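Local coordinates for beta-hexosaminidase (Neisseria gonorrhoeae, PDB 6JTJ), which probably cleaves terminal beta-1,4-linked N-acetylglucosamine from peptide-linked peptidoglycan fragments during cell-wall recycling, at residues 165-170 and 187-192. Numbering follows the deposited sequence.
Sequences PVLDLD and EAVARL
Val189 points from its helix into the curve of loop 165-170 and meets two leucines with its two methyls. CG1 lies anti to the backbone N (chi1 171°). This sends CG1 to the Leu167 backbone, 3.6 Å from Leu167 O, and CG2 to Leu169. The tightest apolar touch is Leu169 CD2 to Val189 CG2, at 3.7 Å. The two side chains meet at a slant, methyl against methyl. Leu167 packs more loosely, with its CD2 4.4 Å from Val189 CG1. Its side chain also touches Ala193 and helix 242-249. No hydrogen bond joins the two segments; van der Waals contacts hold them, one of them a methyl on a backbone carbonyl oxygen.

The solvent side differs. Glu187 is exposed, and its CB points away from the loop. Asp168 is buried, on the sugar side of the loop. Its CB points away from the helix, and its carboxylate is hydrogen-bonded by His215 N at OD1 and to His211 ND1 at OD2. Asp168 thus probably positions His211, a predicted substrate-binding residue near the bound N-acetylglucosamine. The loop after strand 161-162, a beta-to-alpha loop bordering the sugar site, packs on the helix that follows it, 186-202, an arrangement typical of the TIM-barrel-type catalytic domain of family 3 glycosidases such as NagZ.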
ATOM      1  N   PRO C 165     -13.279  10.029   6.057  1.00 21.11           N
ATOM      2  CA  PRO C 165     -13.020   9.395   4.782  1.00 18.63           C
ATOM      3  C   PRO C 165     -11.726   9.748   4.067  1.00 17.60           C
ATOM      4  O   PRO C 165     -11.166  10.838   4.247  1.00 16.23           O
ATOM      5  CB  PRO C 165     -14.146   9.921   3.932  1.00 19.51           C
ATOM      6  CG  PRO C 165     -14.300  11.336   4.394  1.00 20.06           C
ATOM      7  CD  PRO C 165     -14.066  11.269   5.882  1.00 21.15           C
ATOM      8  N   VAL C 166     -11.328   8.834   3.187  1.00 16.43           N
ATOM      9  CA  VAL C 166     -10.347   9.100   2.159  1.00 16.99           C
ATOM     10  C   VAL C 166     -10.914  10.095   1.141  1.00 17.40           C
ATOM     11  O   VAL C 166     -11.982   9.865   0.580  1.00 19.88           O
ATOM     12  CB  VAL C 166      -9.950   7.790   1.455  1.00 17.17           C
ATOM     13  CG1 VAL C 166      -9.078   8.059   0.236  1.00 17.77           C
ATOM     14  CG2 VAL C 166      -9.213   6.892   2.435  1.00 17.81           C
ATOM     15  N   LEU C 167     -10.193  11.186   0.926  1.00 16.48           N
ATOM     16  CA  LEU C 167     -10.555  12.240  -0.006  1.00 16.69           C
ATOM     17  C   LEU C 167      -9.616  12.279  -1.202  1.00 17.71           C
ATOM     18  O   LEU C 167      -9.732  13.129  -2.086  1.00 18.25           O
ATOM     19  CB  LEU C 167     -10.498  13.583   0.712  1.00 16.26           C
ATOM     20  CG  LEU C 167     -11.413  13.746   1.916  1.00 15.78           C
ATOM     21  CD1 LEU C 167     -11.261  15.134   2.540  1.00 16.47           C
ATOM     22  CD2 LEU C 167     -12.861  13.523   1.534  1.00 15.95           C
ATOM     23  N   ASP C 168      -8.675  11.341  -1.236  1.00 17.89           N
ATOM     24  CA  ASP C 168      -7.774  11.194  -2.362  1.00 17.86           C
ATOM     25  C   ASP C 168      -8.572  10.885  -3.628  1.00 17.87           C
ATOM     26  O   ASP C 168      -9.587  10.183  -3.574  1.00 16.71           O
ATOM     27  CB  ASP C 168      -6.788  10.051  -2.096  1.00 17.57           C
ATOM     28  CG  ASP C 168      -5.985  10.264  -0.810  1.00 18.46           C
ATOM     29  OD1 ASP C 168      -5.466  11.387  -0.597  1.00 17.45           O
ATOM     30  OD2 ASP C 168      -5.839   9.277  -0.046  1.00 17.92           O
ATOM     31  N   LEU C 169      -8.110  11.415  -4.754  1.00 18.44           N
ATOM     32  CA  LEU C 169      -8.796  11.208  -6.027  1.00 20.02           C
ATOM     33  C   LEU C 169      -8.206   9.975  -6.729  1.00 19.13           C
ATOM     34  O   LEU C 169      -7.011   9.740  -6.686  1.00 19.13           O
ATOM     35  CB  LEU C 169      -8.611  12.407  -6.951  1.00 20.57           C
ATOM     36  CG  LEU C 169      -8.930  13.803  -6.403  1.00 22.31           C
ATOM     37  CD1 LEU C 169      -8.772  14.849  -7.510  1.00 23.24           C
ATOM     38  CD2 LEU C 169     -10.335  13.850  -5.831  1.00 22.20           C
ATOM     39  N   ASP C 170      -9.061   9.212  -7.379  1.00 19.76           N
ATOM     40  CA  ASP C 170      -8.610   8.070  -8.118  1.00 20.48           C
ATOM     41  C   ASP C 170      -8.073   8.466  -9.491  1.00 20.79           C
ATOM     42  O   ASP C 170      -8.792   8.408 -10.460  1.00 22.01           O
ATOM     43  CB  ASP C 170      -9.726   7.047  -8.288  1.00 21.49           C
ATOM     44  CG  ASP C 170      -9.215   5.773  -8.982  1.00 22.38           C
ATOM     45  OD1 ASP C 170      -7.996   5.505  -8.941  1.00 22.95           O
ATOM     46  OD2 ASP C 170     -10.021   5.021  -9.526  1.00 21.77           O
ATOM     47  N   GLU C 187     -15.531  16.621  -7.668  1.00 25.43           N
ATOM     48  CA  GLU C 187     -16.918  16.913  -7.263  1.00 25.67           C
ATOM     49  C   GLU C 187     -17.618  15.696  -6.688  1.00 23.61           C
ATOM     50  O   GLU C 187     -18.321  15.777  -5.682  1.00 24.52           O
ATOM     51  CB  GLU C 187     -17.747  17.469  -8.433  1.00 29.21           C
ATOM     52  CG  GLU C 187     -19.139  17.984  -7.956  1.00 30.91           C
ATOM     53  CD  GLU C 187     -19.090  19.182  -6.989  1.00 32.12           C
ATOM     54  OE1 GLU C 187     -18.089  19.944  -6.955  1.00 36.26           O
ATOM     55  OE2 GLU C 187     -20.082  19.371  -6.245  1.00 33.31           O
ATOM     56  N   ALA C 188     -17.450  14.554  -7.336  1.00 23.04           N
ATOM     57  CA  ALA C 188     -18.030  13.323  -6.803  1.00 22.78           C
ATOM     58  C   ALA C 188     -17.422  12.991  -5.429  1.00 20.97           C
ATOM     59  O   ALA C 188     -18.130  12.612  -4.491  1.00 22.83           O
ATOM     60  CB  ALA C 188     -17.801  12.171  -7.771  1.00 22.84           C
ATOM     61  N   VAL C 189     -16.109  13.137  -5.318  1.00 22.34           N
ATOM     62  CA  VAL C 189     -15.438  12.810  -4.046  1.00 23.03           C
ATOM     63  C   VAL C 189     -15.978  13.705  -2.930  1.00 20.69           C
ATOM     64  O   VAL C 189     -16.370  13.226  -1.876  1.00 21.47           O
ATOM     65  CB  VAL C 189     -13.911  12.930  -4.161  1.00 22.57           C
ATOM     66  CG1 VAL C 189     -13.252  12.812  -2.781  1.00 23.38           C
ATOM     67  CG2 VAL C 189     -13.368  11.860  -5.098  1.00 23.67           C
ATOM     68  N   ALA C 190     -16.029  14.997  -3.193  1.00 21.67           N
ATOM     69  CA  ALA C 190     -16.483  15.973  -2.191  1.00 21.02           C
ATOM     70  C   ALA C 190     -17.887  15.681  -1.751  1.00 23.11           C
ATOM     71  O   ALA C 190     -18.176  15.591  -0.558  1.00 23.85           O
ATOM     72  CB  ALA C 190     -16.387  17.395  -2.737  1.00 21.04           C
ATOM     73  N   ARG C 191     -18.775  15.450  -2.702  1.00 25.65           N
ATOM     74  CA  ARG C 191     -20.178  15.235  -2.345  1.00 27.41           C
ATOM     75  C   ARG C 191     -20.413  13.900  -1.639  1.00 25.28           C
ATOM     76  O   ARG C 191     -21.172  13.838  -0.668  1.00 24.14           O
ATOM     77  CB  ARG C 191     -21.077  15.401  -3.579  1.00 30.59           C
ATOM     78  CG  ARG C 191     -21.000  16.848  -4.166  1.00 35.62           C
ATOM     79  CD  ARG C 191     -22.253  17.639  -3.834  1.00 37.14           C
ATOM     80  NE  ARG C 191     -22.659  17.684  -2.435  1.00 39.89           N
ATOM     81  CZ  ARG C 191     -22.449  18.672  -1.557  1.00 37.55           C
ATOM     82  NH1 ARG C 191     -21.731  19.743  -1.859  1.00 34.90           N
ATOM     83  NH2 ARG C 191     -22.977  18.559  -0.335  1.00 38.20           N
ATOM     84  N   LEU C 192     -19.748  12.828  -2.080  1.00 23.69           N
ATOM     85  CA  LEU C 192     -19.899  11.554  -1.377  1.00 23.01           C
ATOM     86  C   LEU C 192     -19.323  11.643   0.022  1.00 21.78           C
ATOM     87  O   LEU C 192     -19.880  11.104   0.980  1.00 24.03           O
ATOM     88  CB  LEU C 192     -19.242  10.420  -2.171  1.00 24.74           C
ATOM     89  CG  LEU C 192     -19.957  10.151  -3.503  1.00 25.11           C
ATOM     90  CD1 LEU C 192     -19.102   9.300  -4.431  1.00 24.44           C
ATOM     91  CD2 LEU C 192     -21.295   9.473  -3.227  1.00 25.77           C
TER